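Local coordinates for protein aminopeptidase N (Francisella tularensis subsp. tularensis, PDB 5DLL) that probably takes part in breaking down intracellular peptides, as a zinc-dependent M1-family aminopeptidase that releases N-terminal amino acids, preferably alanine, at residues 170-175 with 259-264; 208-213 with 222-227; 496-501 with 511-516; 614-619 with 634-639; 683-688 with 715-720. All coordinates share one frame; numbering follows the deposited sequence.

Interaction 1 (170-175 with 259-264); sequences NGDKID and LDTFMI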
# COMPACT_ATOMS: atom_id res chain seq x y z
N ASN A 170 20.90 -0.20 15.17
CA ASN A 170 19.70 -0.62 15.90
C ASN A 170 19.87 -0.59 17.42
O ASN A 170 20.92 -0.99 17.95
CB ASN A 170 19.27 -2.04 15.49
CG ASN A 170 19.36 -2.26 14.01
OD1 ASN A 170 20.40 -2.65 13.49
ND2 ASN A 170 18.26 -2.04 13.31
N GLY A 171 18.83 -0.12 18.11
CA GLY A 171 18.77 -0.13 19.57
C GLY A 171 19.22 1.17 20.21
O GLY A 171 19.02 2.26 19.66
N ASP A 172 19.83 1.06 21.38
CA ASP A 172 20.23 2.22 22.17
C ASP A 172 21.75 2.37 22.17
O ASP A 172 22.48 1.38 22.22
CB ASP A 172 19.74 2.07 23.62
CG ASP A 172 18.25 1.75 23.71
OD1 ASP A 172 17.43 2.49 23.13
OD2 ASP A 172 17.89 0.75 24.38
N LYS A 173 22.21 3.61 22.11
CA LYS A 173 23.63 3.92 22.17
C LYS A 173 24.15 3.77 23.60
O LYS A 173 23.98 4.66 24.43
CB LYS A 173 23.87 5.35 21.67
CG LYS A 173 25.32 5.76 21.56
CD LYS A 173 25.46 7.28 21.57
CE LYS A 173 24.93 7.91 20.29
NZ LYS A 173 24.48 9.31 20.54
N ILE A 174 24.80 2.64 23.89
CA ILE A 174 25.29 2.34 25.24
C ILE A 174 26.71 2.84 25.54
O ILE A 174 27.13 2.83 26.70
CB ILE A 174 25.21 0.83 25.56
CG1 ILE A 174 26.17 0.02 24.68
CG2 ILE A 174 23.78 0.34 25.39
CD1 ILE A 174 26.32 -1.42 25.12
N ASP A 175 27.45 3.25 24.51
CA ASP A 175 28.82 3.73 24.71
C ASP A 175 29.25 4.59 23.53
O ASP A 175 28.78 4.41 22.41
CB ASP A 175 29.79 2.56 24.90
CG ASP A 175 31.17 3.00 25.36
OD1 ASP A 175 31.28 3.94 26.19
OD2 ASP A 175 32.17 2.41 24.89
N LEU A 259 12.36 -0.01 23.26
CA LEU A 259 13.69 0.58 23.41
C LEU A 259 13.62 2.00 23.95
O LEU A 259 12.55 2.60 23.99
CB LEU A 259 14.42 0.61 22.06
CG LEU A 259 14.52 -0.72 21.30
CD1 LEU A 259 14.89 -0.46 19.84
CD2 LEU A 259 15.53 -1.65 21.96
N ASP A 260 14.77 2.54 24.36
CA ASP A 260 14.84 3.90 24.91
C ASP A 260 14.98 4.96 23.84
O ASP A 260 14.91 6.15 24.15
CB ASP A 260 16.02 4.03 25.88
CG ASP A 260 15.98 3.02 26.99
OD1 ASP A 260 14.88 2.50 27.29
OD2 ASP A 260 17.06 2.73 27.57
N THR A 261 15.22 4.55 22.59
CA THR A 261 15.32 5.49 21.47
C THR A 261 14.73 4.91 20.19
O THR A 261 14.74 3.70 19.98
CB THR A 261 16.78 5.98 21.25
OG1 THR A 261 16.89 6.63 19.98
CG2 THR A 261 17.77 4.84 21.31
N PHE A 262 14.21 5.79 19.34
CA PHE A 262 13.57 5.40 18.09
C PHE A 262 13.96 6.42 17.04
O PHE A 262 13.70 7.61 17.21
CB PHE A 262 12.05 5.37 18.25
CG PHE A 262 11.31 5.10 16.97
CD1 PHE A 262 11.09 3.80 16.53
CD2 PHE A 262 10.81 6.16 16.21
CE1 PHE A 262 10.40 3.56 15.35
CE2 PHE A 262 10.12 5.92 15.03
CZ PHE A 262 9.92 4.62 14.60
N MET A 263 14.57 5.95 15.96
CA MET A 263 15.17 6.82 14.96
C MET A 263 14.51 6.64 13.61
O MET A 263 14.04 5.56 13.27
CB MET A 263 16.66 6.54 14.85
CG MET A 263 17.46 6.92 16.08
SD MET A 263 19.12 6.21 16.08
CE MET A 263 18.78 4.51 16.53
N ILE A 264 14.46 7.73 12.85
CA ILE A 264 14.07 7.70 11.44
C ILE A 264 15.16 8.41 10.65
O ILE A 264 15.72 9.40 11.12
CB ILE A 264 12.72 8.39 11.19
CG1 ILE A 264 11.58 7.57 11.80
CG2 ILE A 264 12.48 8.60 9.70
CD1 ILE A 264 10.22 8.24 11.71
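Asp172 reaches with its carboxylate to the start of the 259-264 segment, where OD1 accepts a weak, clearly bent hydrogen bond from Asp260 N (2.9 Å). A short acidic side chain suits this place, since its carboxylate oxygen just reaches that backbone N-H. The cost is charge: Asp172 OD2 lies 3.8 Å from Asp260 OD2, and the two carboxylates stack with planes only 14° apart. Their like charges probably raise the proton affinity of one or both. Arg219 touches the side chain of Asp260.

Gly171 holds a backbone conformation (phi 95°, psi -147°) in which a CB would press on the carbonyl oxygen of Asn170, so these angles call for glycine. Its bare CA packs on CD1 of Leu259 at 3.9 Å. Leu259 supplies an apolar branch for a buried spot and also touches Phe192. The methyl CG2 of Thr261 lies 3.3 Å from Gly171 O.

Strand 172-179 pairs with strand 183-191 in the N-terminal domain, whereas strand 261-267 runs between strands 220-227 and 280-284, so the contact joins two different sheets.

Interaction 2 (208-213 with 222-227); sequences SIKDTY and SLEIYA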
# COMPACT_ATOMS: atom_id res chain seq x y z
N SER A 208 18.93 16.99 12.32
CA SER A 208 17.99 16.18 13.10
C SER A 208 16.89 17.00 13.76
O SER A 208 17.07 18.17 14.09
CB SER A 208 18.76 15.41 14.17
OG SER A 208 19.39 16.28 15.09
N ILE A 209 15.74 16.35 13.94
CA ILE A 209 14.68 16.81 14.83
C ILE A 209 14.61 15.80 15.97
O ILE A 209 14.28 14.63 15.75
CB ILE A 209 13.31 16.86 14.13
CG1 ILE A 209 13.31 17.87 12.99
CG2 ILE A 209 12.20 17.18 15.13
CD1 ILE A 209 12.15 17.71 12.03
N LYS A 210 14.93 16.24 17.18
CA LYS A 210 14.84 15.38 18.36
C LYS A 210 13.67 15.80 19.24
O LYS A 210 13.39 16.99 19.41
CB LYS A 210 16.16 15.40 19.14
CG LYS A 210 17.33 14.88 18.33
CD LYS A 210 18.40 14.28 19.23
CE LYS A 210 19.54 13.66 18.43
NZ LYS A 210 20.40 14.69 17.79
N ASP A 211 12.97 14.81 19.79
CA ASP A 211 11.77 15.05 20.60
C ASP A 211 11.60 13.84 21.53
O ASP A 211 12.47 12.97 21.56
CB ASP A 211 10.55 15.22 19.68
CG ASP A 211 9.42 15.99 20.34
OD1 ASP A 211 9.34 16.04 21.59
OD2 ASP A 211 8.58 16.54 19.60
N THR A 212 10.49 13.81 22.27
CA THR A 212 10.27 12.77 23.28
C THR A 212 8.83 12.25 23.28
O THR A 212 7.90 12.93 22.83
CB THR A 212 10.61 13.30 24.69
OG1 THR A 212 11.70 14.22 24.62
CG2 THR A 212 10.98 12.16 25.63
N TYR A 213 8.66 11.03 23.79
CA TYR A 213 7.35 10.43 23.98
C TYR A 213 7.35 9.59 25.26
O TYR A 213 8.20 8.72 25.43
CB TYR A 213 6.98 9.54 22.79
CG TYR A 213 5.64 8.85 22.96
CD1 TYR A 213 4.46 9.49 22.60
CD2 TYR A 213 5.56 7.57 23.50
CE1 TYR A 213 3.24 8.87 22.78
CE2 TYR A 213 4.34 6.95 23.69
CZ TYR A 213 3.18 7.60 23.32
OH TYR A 213 1.97 6.99 23.50
N SER A 222 13.44 8.54 23.43
CA SER A 222 13.99 9.58 22.56
C SER A 222 13.57 9.32 21.10
O SER A 222 13.80 8.23 20.57
CB SER A 222 15.51 9.65 22.68
OG SER A 222 16.02 10.79 22.02
N LEU A 223 12.95 10.32 20.48
CA LEU A 223 12.56 10.25 19.07
C LEU A 223 13.53 11.11 18.27
O LEU A 223 13.88 12.22 18.69
CB LEU A 223 11.12 10.73 18.88
CG LEU A 223 10.05 10.07 19.75
CD1 LEU A 223 8.66 10.55 19.35
CD2 LEU A 223 10.11 8.55 19.68
N GLU A 224 13.98 10.60 17.12
CA GLU A 224 15.02 11.27 16.34
C GLU A 224 14.83 11.06 14.85
O GLU A 224 15.11 9.98 14.32
CB GLU A 224 16.40 10.75 16.77
CG GLU A 224 16.67 10.80 18.27
CD GLU A 224 18.09 10.42 18.64
OE1 GLU A 224 18.77 9.75 17.84
OE2 GLU A 224 18.52 10.80 19.75
N ILE A 225 14.36 12.10 14.16
CA ILE A 225 14.32 12.09 12.70
C ILE A 225 15.60 12.75 12.17
O ILE A 225 15.94 13.86 12.59
CB ILE A 225 13.08 12.83 12.15
CG1 ILE A 225 11.81 12.09 12.55
CG2 ILE A 225 13.16 12.96 10.63
CD1 ILE A 225 10.52 12.77 12.13
N TYR A 226 16.28 12.06 11.26
CA TYR A 226 17.52 12.55 10.66
C TYR A 226 17.36 12.74 9.15
O TYR A 226 16.84 11.86 8.45
CB TYR A 226 18.66 11.55 10.90
CG TYR A 226 19.15 11.51 12.33
CD1 TYR A 226 20.12 12.40 12.77
CD2 TYR A 226 18.67 10.56 13.22
CE1 TYR A 226 20.59 12.37 14.08
CE2 TYR A 226 19.13 10.51 14.53
CZ TYR A 226 20.09 11.42 14.96
OH TYR A 226 20.55 11.38 16.26
N ALA A 227 17.80 13.89 8.65
CA ALA A 227 17.78 14.19 7.22
C ALA A 227 18.75 15.33 6.91
O ALA A 227 19.27 15.97 7.82
CB ALA A 227 16.38 14.54 6.76
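Lys210 runs extended from CG to CE and then kinks at its last torsion (chi4 73°), which swings NZ back to a weak hydrogen bond with Ser208 OG on its own strand and leaves CE against the neighbouring strand. Tyr226, with CG anti to the carbonyl carbon (chi1 -72°), carries its ring over toward strand 207-214, so that its OH comes 3.3 Å from Lys210 CE. The same methylene carbon lies 3.3 Å from Glu224 OE2. Lysine NZ itself stays 4.7 Å from Glu224 OE2, close enough for attraction but without an ion pair.

Glu224 is tied down by its own strand. Tyr226 OH donates to Glu224 OE1 over 2.9 Å; the oxygen sits in the plane of the tyrosine ring, while the hydroxyl stands well above the carboxylate plane. Ser222 OG adds a weak bond to OE2.

Beneath these groups is an antiparallel beta hairpin of strands 207-214 and 220-227, the former an edge strand of the mixed sheet in the thermolysin-like catalytic domain of the M1 family. Reciprocal bonds join the hydrogen-bonded pairs Ile209-Ile225 and Asp211-Leu223; Ile209 N to Ile225 O is 2.8 Å.

Ile209, Leu223 and Ile225, branched and apolar, turn with Asp211 to the opposite face, towards helix 236-253 and the loop before it. There Asp211 OD2 forms a salt bridge with Lys243, and Leu223 packs on Met239. Near the hairpin's turn, Leu223 CD1 meets Tyr213 CB at 4.0 Å, while the Tyr213 hydroxyl bonds to Glu250.

Interaction 3 (496-501 with 511-516); sequences PVKMGL and EQVIEL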
# COMPACT_ATOMS: atom_id res chain seq x y z
N PRO A 496 -17.34 -15.25 6.45
CA PRO A 496 -18.17 -14.47 7.36
C PRO A 496 -19.02 -13.46 6.59
O PRO A 496 -18.49 -12.69 5.79
CB PRO A 496 -17.15 -13.75 8.23
CG PRO A 496 -15.95 -13.59 7.36
CD PRO A 496 -15.98 -14.72 6.36
N VAL A 497 -20.33 -13.48 6.84
CA VAL A 497 -21.28 -12.57 6.20
C VAL A 497 -21.89 -11.64 7.23
O VAL A 497 -22.84 -12.00 7.93
CB VAL A 497 -22.41 -13.35 5.49
CG1 VAL A 497 -23.13 -12.44 4.50
CG2 VAL A 497 -21.86 -14.58 4.79
N LYS A 498 -21.32 -10.44 7.34
CA LYS A 498 -21.84 -9.41 8.24
C LYS A 498 -23.08 -8.79 7.60
O LYS A 498 -23.02 -8.30 6.47
CB LYS A 498 -20.78 -8.34 8.50
CG LYS A 498 -21.15 -7.38 9.62
CD LYS A 498 -20.09 -6.32 9.83
CE LYS A 498 -20.60 -5.22 10.75
NZ LYS A 498 -19.61 -4.13 10.93
N MET A 499 -24.19 -8.83 8.32
CA MET A 499 -25.49 -8.56 7.70
C MET A 499 -26.54 -7.97 8.65
O MET A 499 -26.33 -7.87 9.86
CB MET A 499 -26.02 -9.84 7.05
CG MET A 499 -26.08 -11.06 7.98
SD MET A 499 -27.61 -11.20 8.93
CE MET A 499 -28.78 -11.63 7.65
N GLY A 500 -27.65 -7.56 8.04
CA GLY A 500 -28.82 -7.09 8.76
C GLY A 500 -30.04 -7.18 7.86
O GLY A 500 -29.90 -7.44 6.66
N LEU A 501 -31.22 -6.98 8.43
CA LEU A 501 -32.45 -6.92 7.65
C LEU A 501 -33.08 -5.55 7.83
O LEU A 501 -33.02 -4.97 8.91
CB LEU A 501 -33.42 -8.02 8.09
CG LEU A 501 -32.97 -9.46 7.86
CD1 LEU A 501 -34.02 -10.43 8.38
CD2 LEU A 501 -32.67 -9.73 6.39
N GLU A 511 -29.45 -7.94 13.29
CA GLU A 511 -28.07 -7.56 13.01
C GLU A 511 -27.07 -8.50 13.69
O GLU A 511 -26.98 -8.55 14.92
CB GLU A 511 -27.80 -6.12 13.44
CG GLU A 511 -28.62 -5.08 12.69
CD GLU A 511 -28.10 -3.67 12.91
OE1 GLU A 511 -27.89 -3.29 14.08
OE2 GLU A 511 -27.91 -2.94 11.92
N GLN A 512 -26.32 -9.25 12.88
CA GLN A 512 -25.34 -10.20 13.37
C GLN A 512 -24.36 -10.58 12.26
O GLN A 512 -24.48 -10.11 11.13
CB GLN A 512 -26.04 -11.47 13.89
CG GLN A 512 -26.79 -12.24 12.81
CD GLN A 512 -27.52 -13.46 13.35
OE1 GLN A 512 -27.46 -13.76 14.55
NE2 GLN A 512 -28.20 -14.18 12.47
N VAL A 513 -23.38 -11.42 12.59
CA VAL A 513 -22.49 -12.03 11.61
C VAL A 513 -22.85 -13.52 11.51
O VAL A 513 -22.84 -14.23 12.52
CB VAL A 513 -21.01 -11.90 12.02
CG1 VAL A 513 -20.10 -12.58 11.00
CG2 VAL A 513 -20.62 -10.44 12.20
N ILE A 514 -23.17 -13.98 10.30
CA ILE A 514 -23.40 -15.41 10.06
C ILE A 514 -22.25 -15.98 9.22
O ILE A 514 -21.49 -15.24 8.59
CB ILE A 514 -24.77 -15.69 9.39
CG1 ILE A 514 -24.89 -15.00 8.03
CG2 ILE A 514 -25.90 -15.26 10.31
CD1 ILE A 514 -26.07 -15.48 7.21
N GLU A 515 -22.14 -17.31 9.23
CA GLU A 515 -20.99 -17.99 8.64
C GLU A 515 -21.40 -18.98 7.56
O GLU A 515 -22.42 -19.66 7.70
CB GLU A 515 -20.20 -18.70 9.74
CG GLU A 515 -19.46 -17.74 10.65
CD GLU A 515 -19.22 -18.30 12.04
OE1 GLU A 515 -19.01 -19.52 12.18
OE2 GLU A 515 -19.22 -17.50 13.00
N LEU A 516 -20.61 -19.04 6.50
CA LEU A 516 -20.81 -20.00 5.42
C LEU A 516 -19.58 -20.92 5.34
O LEU A 516 -18.57 -20.56 4.74
CB LEU A 516 -21.04 -19.28 4.09
CG LEU A 516 -21.22 -20.15 2.85
CD1 LEU A 516 -22.44 -21.05 2.98
CD2 LEU A 516 -21.32 -19.27 1.62
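Peptide planes are the flat groups that Val497 and Ile514 bring together, and each is met differently. Val497 N approaches Ile514 O almost straight on, 2.7 Å away and nearly along the C=O axis. In the return bond Ile514 N stands 43° out of the carbonyl plane of Val497, reaching its O over that plane at 3.1 Å. The next hydrogen-bonded pair is looser: Met499 N reaches Gln512 O at 3.1 Å, but the bond from Gln512 N to Met499 O is weak. Pro496, having no N-H, is well placed in its non-hydrogen-bonded pair with Glu515, and its puckered ring turns CB to the diagonal neighbour Val513, at CG1.

The two strands form an antiparallel beta hairpin in the Ig-like domain, with strand 495-502 in the middle of a three-stranded sheet between 508-516 and 533-535.

Val497, Met499 and Ile514 share one face of it. Ile514 CG1 packs 3.9 Å from Val497 CB, both branched residues being suited to extended chain. Met499 coils (chi1 53°, with further bends at chi2 and chi3), so CG rests 4.1 Å from Ile514 CG1 while SD lies beside Gln512 CG, the Met499 and Gln512 chains lying side by side and pointing the same way. This flexible thioether also reaches Phe525 and Leu536.

On the other face Lys498 stretches out fully: its CG packs on Val513 CG2 at 4.0 Å while the rest of the chain runs on to a salt bridge of NZ with Asp539. Glu511, towards the turn, similarly sends its carboxylate to Arg538, and Pro496 abuts Met402 and Leu406 of helix 390-423.

Interaction 4 (614-619 with 634-639); sequences IPIEST and LSRKNV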
# COMPACT_ATOMS: atom_id res chain seq x y z
N ILE A 614 -20.03 10.19 -8.96
CA ILE A 614 -20.41 9.13 -9.90
C ILE A 614 -19.15 8.32 -10.29
O ILE A 614 -18.10 8.92 -10.56
CB ILE A 614 -21.08 9.72 -11.17
CG1 ILE A 614 -22.40 10.42 -10.82
CG2 ILE A 614 -21.36 8.65 -12.23
CD1 ILE A 614 -23.56 9.48 -10.52
N PRO A 615 -19.25 6.97 -10.31
CA PRO A 615 -18.07 6.16 -10.64
C PRO A 615 -17.37 6.63 -11.91
O PRO A 615 -18.04 6.86 -12.93
CB PRO A 615 -18.65 4.75 -10.85
CG PRO A 615 -19.92 4.73 -10.09
CD PRO A 615 -20.43 6.14 -10.00
N ILE A 616 -16.05 6.78 -11.85
CA ILE A 616 -15.28 7.15 -13.03
C ILE A 616 -15.37 6.07 -14.12
O ILE A 616 -15.71 4.91 -13.86
CB ILE A 616 -13.80 7.47 -12.71
CG1 ILE A 616 -13.13 6.31 -11.95
CG2 ILE A 616 -13.71 8.76 -11.90
CD1 ILE A 616 -11.62 6.39 -11.95
N GLU A 617 -15.05 6.47 -15.35
CA GLU A 617 -15.33 5.68 -16.54
C GLU A 617 -14.57 4.35 -16.55
O GLU A 617 -15.11 3.32 -16.98
CB GLU A 617 -15.02 6.49 -17.80
CG GLU A 617 -15.79 7.80 -17.91
CD GLU A 617 -15.01 9.01 -17.39
OE1 GLU A 617 -15.26 9.44 -16.25
OE2 GLU A 617 -14.15 9.51 -18.14
N SER A 618 -13.33 4.37 -16.07
CA SER A 618 -12.50 3.16 -15.99
C SER A 618 -13.09 2.11 -15.04
O SER A 618 -12.93 0.91 -15.26
CB SER A 618 -11.07 3.52 -15.57
OG SER A 618 -11.06 4.40 -14.46
N THR A 619 -13.77 2.57 -13.99
CA THR A 619 -14.44 1.67 -13.05
C THR A 619 -15.66 1.02 -13.69
O THR A 619 -15.85 -0.19 -13.59
CB THR A 619 -14.87 2.42 -11.77
OG1 THR A 619 -13.74 3.07 -11.18
CG2 THR A 619 -15.49 1.45 -10.76
N LEU A 634 -20.27 9.09 -22.91
CA LEU A 634 -21.45 9.89 -23.26
C LEU A 634 -22.59 9.69 -22.26
O LEU A 634 -23.29 10.64 -21.91
CB LEU A 634 -21.92 9.55 -24.68
CG LEU A 634 -20.94 9.86 -25.82
CD1 LEU A 634 -21.40 9.23 -27.13
CD2 LEU A 634 -20.72 11.36 -25.98
N SER A 635 -22.75 8.46 -21.80
CA SER A 635 -23.79 8.12 -20.84
C SER A 635 -23.51 8.71 -19.45
O SER A 635 -24.42 9.15 -18.77
CB SER A 635 -23.93 6.60 -20.74
OG SER A 635 -24.96 6.24 -19.83
N ARG A 636 -22.23 8.71 -19.05
CA ARG A 636 -21.82 9.29 -17.77
C ARG A 636 -21.89 10.81 -17.79
O ARG A 636 -22.26 11.44 -16.80
CB ARG A 636 -20.40 8.85 -17.39
CG ARG A 636 -19.98 9.26 -15.98
CD ARG A 636 -18.57 8.82 -15.65
NE ARG A 636 -18.18 9.17 -14.28
CZ ARG A 636 -17.77 10.38 -13.88
NH1 ARG A 636 -17.69 11.39 -14.74
NH2 ARG A 636 -17.43 10.57 -12.61
N LYS A 637 -21.51 11.41 -18.92
CA LYS A 637 -21.61 12.85 -19.08
C LYS A 637 -23.07 13.27 -18.96
O LYS A 637 -23.37 14.31 -18.38
CB LYS A 637 -21.03 13.27 -20.43
CG LYS A 637 -20.80 14.76 -20.60
CD LYS A 637 -20.03 15.04 -21.88
CE LYS A 637 -20.00 16.53 -22.21
NZ LYS A 637 -19.38 17.34 -21.13
N ASN A 638 -23.97 12.43 -19.48
CA ASN A 638 -25.40 12.70 -19.46
C ASN A 638 -25.99 12.74 -18.06
O ASN A 638 -26.66 13.70 -17.70
CB ASN A 638 -26.16 11.67 -20.30
CG ASN A 638 -27.62 12.01 -20.47
OD1 ASN A 638 -27.98 13.17 -20.70
ND2 ASN A 638 -28.48 11.01 -20.35
N VAL A 639 -25.73 11.71 -17.26
CA VAL A 639 -26.27 11.66 -15.90
C VAL A 639 -25.63 12.70 -14.98
O VAL A 639 -26.31 13.30 -14.14
CB VAL A 639 -26.18 10.26 -15.25
CG1 VAL A 639 -26.82 9.21 -16.15
CG2 VAL A 639 -24.75 9.89 -14.91
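Arg636 points straight from its helix into the loop that precedes helix 617-621, and the three residues Ile614, Pro615 and Glu617 receive its guanidinium. Both segments belong to the C-terminal ARM-like helical domain, and the contact pins the loop before helix 617-621 to helix 629-646.

CG is anti to the backbone N of Arg636 (chi1 -172°) and the chain stays extended to NE, so the full length of the side chain carries the flat group across. The edge of that group faces two successive carbonyls. NH2 donates to Ile614 O at 2.7 Å, and NE donates to Pro615 O, also at 2.7 Å, both oxygens lying close to the guanidinium plane. Seen from the carbonyls the arginine sits above their planes, away from the usual lone-pair directions. Holding NE and NH2 at once fixes the rotation of the group, which is why arginine, with several donors in one plane, suits the place.

Glu617 comes at about a right angle and takes a face instead. Its chain, bent at chi2 (96°), puts OE1 3.1 Å above the guanidinium plane, towards the rim. The resulting salt bridge, OE1 to NH1 at 3.5 Å, is one of charge alone, since no N-H is aimed at the oxygen; the carboxylate plane is turned 43° from the guanidinium.

Ile580 of helix 565-581 touches both Arg636 and Val639. Alongside, Ile614 runs counter to the arginine stem, with CG2 3.8 Å from Arg636 NE, and the same methyl stands 4.5 Å from CG2 of Val639.

Interaction 5 (683-688 with 715-720); sequences YLMNAS and TELLKS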
# COMPACT_ATOMS: atom_id res chain seq x y z
N TYR A 683 -19.82 19.47 -9.64
CA TYR A 683 -21.17 19.44 -10.20
C TYR A 683 -21.63 20.81 -10.70
O TYR A 683 -22.45 20.89 -11.62
CB TYR A 683 -22.17 18.89 -9.19
CG TYR A 683 -22.20 17.39 -9.13
CD1 TYR A 683 -22.93 16.65 -10.07
CD2 TYR A 683 -21.51 16.69 -8.14
CE1 TYR A 683 -22.96 15.27 -10.01
CE2 TYR A 683 -21.54 15.31 -8.08
CZ TYR A 683 -22.26 14.60 -9.02
OH TYR A 683 -22.29 13.23 -8.96
N LEU A 684 -21.12 21.88 -10.10
CA LEU A 684 -21.41 23.23 -10.59
C LEU A 684 -20.76 23.52 -11.95
O LEU A 684 -21.26 24.34 -12.73
CB LEU A 684 -20.98 24.28 -9.55
CG LEU A 684 -21.71 24.24 -8.20
CD1 LEU A 684 -21.07 25.21 -7.21
CD2 LEU A 684 -23.21 24.53 -8.35
N MET A 685 -19.65 22.83 -12.24
CA MET A 685 -18.95 22.96 -13.52
C MET A 685 -19.51 22.03 -14.59
O MET A 685 -19.52 22.37 -15.78
CB MET A 685 -17.46 22.69 -13.35
CG MET A 685 -16.74 23.74 -12.53
SD MET A 685 -16.66 25.34 -13.37
CE MET A 685 -15.33 26.09 -12.43
N ASN A 686 -19.99 20.86 -14.18
CA ASN A 686 -20.68 19.95 -15.09
C ASN A 686 -22.13 20.38 -15.40
O ASN A 686 -22.86 19.66 -16.07
CB ASN A 686 -20.66 18.53 -14.54
CG ASN A 686 -19.26 17.96 -14.49
OD1 ASN A 686 -18.72 17.70 -13.42
ND2 ASN A 686 -18.65 17.77 -15.66
N ALA A 687 -22.54 21.55 -14.90
CA ALA A 687 -23.83 22.13 -15.25
C ALA A 687 -23.80 22.70 -16.67
O ALA A 687 -22.73 22.96 -17.22
CB ALA A 687 -24.20 23.22 -14.26
N SER A 688 -24.99 22.90 -17.25
CA SER A 688 -25.13 23.50 -18.58
C SER A 688 -24.70 24.97 -18.61
O SER A 688 -24.24 25.45 -19.64
CB SER A 688 -26.57 23.38 -19.07
OG SER A 688 -26.93 22.03 -19.29
N THR A 715 -8.24 22.38 -10.51
CA THR A 715 -8.87 21.25 -11.20
C THR A 715 -10.21 21.62 -11.84
O THR A 715 -10.49 21.25 -12.98
CB THR A 715 -9.10 20.05 -10.25
OG1 THR A 715 -7.87 19.71 -9.58
CG2 THR A 715 -9.63 18.83 -11.01
N GLU A 716 -11.03 22.37 -11.11
CA GLU A 716 -12.37 22.72 -11.57
C GLU A 716 -12.33 23.88 -12.57
O GLU A 716 -13.16 23.96 -13.47
CB GLU A 716 -13.28 23.08 -10.39
CG GLU A 716 -13.36 22.01 -9.30
CD GLU A 716 -13.95 20.69 -9.76
OE1 GLU A 716 -14.51 20.62 -10.87
OE2 GLU A 716 -13.87 19.71 -8.98
N LEU A 717 -11.34 24.76 -12.41
CA LEU A 717 -11.11 25.84 -13.37
C LEU A 717 -10.69 25.28 -14.74
O LEU A 717 -10.89 25.94 -15.76
CB LEU A 717 -10.03 26.81 -12.83
CG LEU A 717 -10.30 28.32 -12.81
CD1 LEU A 717 -11.73 28.67 -12.44
CD2 LEU A 717 -9.33 28.99 -11.83
N LEU A 718 -10.11 24.08 -14.76
CA LEU A 718 -9.74 23.39 -16.01
C LEU A 718 -10.92 22.73 -16.73
O LEU A 718 -10.80 22.36 -17.90
CB LEU A 718 -8.66 22.33 -15.75
CG LEU A 718 -7.29 22.79 -15.27
CD1 LEU A 718 -6.43 21.58 -14.94
CD2 LEU A 718 -6.60 23.67 -16.31
N LYS A 719 -12.05 22.56 -16.03
CA LYS A 719 -13.28 22.06 -16.65
C LYS A 719 -14.04 23.17 -17.40
O LYS A 719 -15.01 22.89 -18.10
CB LYS A 719 -14.21 21.42 -15.61
CG LYS A 719 -13.66 20.15 -14.98
CD LYS A 719 -14.73 19.41 -14.20
CE LYS A 719 -14.23 18.07 -13.70
NZ LYS A 719 -15.34 17.22 -13.19
N SER A 720 -13.59 24.42 -17.23
CA SER A 720 -14.17 25.57 -17.92
C SER A 720 -14.10 25.37 -19.42
O SER A 720 -13.09 24.90 -19.94
CB SER A 720 -13.40 26.84 -17.54
OG SER A 720 -13.90 27.97 -18.23
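Met685 spans from the C-terminal part of helix 668-685 to that of helix 707-717, crossing the side chain of Glu716 obliquely. The two helices are part of the C-terminal helical domain, assigned to ARM repeats, and here their C-terminal regions lie next to each other.

Met685 has the most surface buried, and its contacts are van der Waals. It bends at chi2 (-68°), which folds SD and CE towards the backbone of Glu716 and Leu717. Its CG packs on Glu716 CB at 4.1 Å, using the aliphatic stem of the acid, and its CB sits 4.2 Å from Lys719 CB. An unbranched, flexible thioether can follow the surface of the neighbouring helix. Ala697 of helix 691-703 touches both Met685 and Leu717, a small residue where two larger ones meet.

Among the polar side chains, Lys719 extends from CG onward beyond the methionine and brings its amine beside the side chain of Asn686, keeping its charge at the partly exposed side. In the backbone, Glu716 O, which the Met685 methyl CE approaches at 3.2 Å, accepts a hydrogen bond from Lys719 N at 3.1 Å, so this carbonyl already has a partner.

Between the segments, Gln690 NE2 bonds to both Met685 O and Lys719 O, an amide well suited to joining the two through their backbone carbonyls. On the far side of helix 668-685, Tyr683 stacks on Trp651.

At the tip of the methionine, CE stands 4.4 Å from Leu717 CD1.

Going from the N terminus, interaction 1 opens at 170-175 and closes at 259-264, joining the N-terminal domain to the catalytic sheet. Within that long excursion the hairpin of interaction 2 opens and closes; segment 259-264 is a neighbour of the hairpin in one sheet, with Tyr226 N and Ile264 O 2.7 Å apart in a probable hydrogen bond. The rest follow in series, and none cross. Interaction 3 closes a short loop in the Ig-like domain, its centre about 33 Å from that of interaction 4. Interactions 4 and 5 close successive loops in the helical domain, centres about 15 Å apart, and meet where Ile614 CG1 packs 3.4 Å from Tyr683 OH.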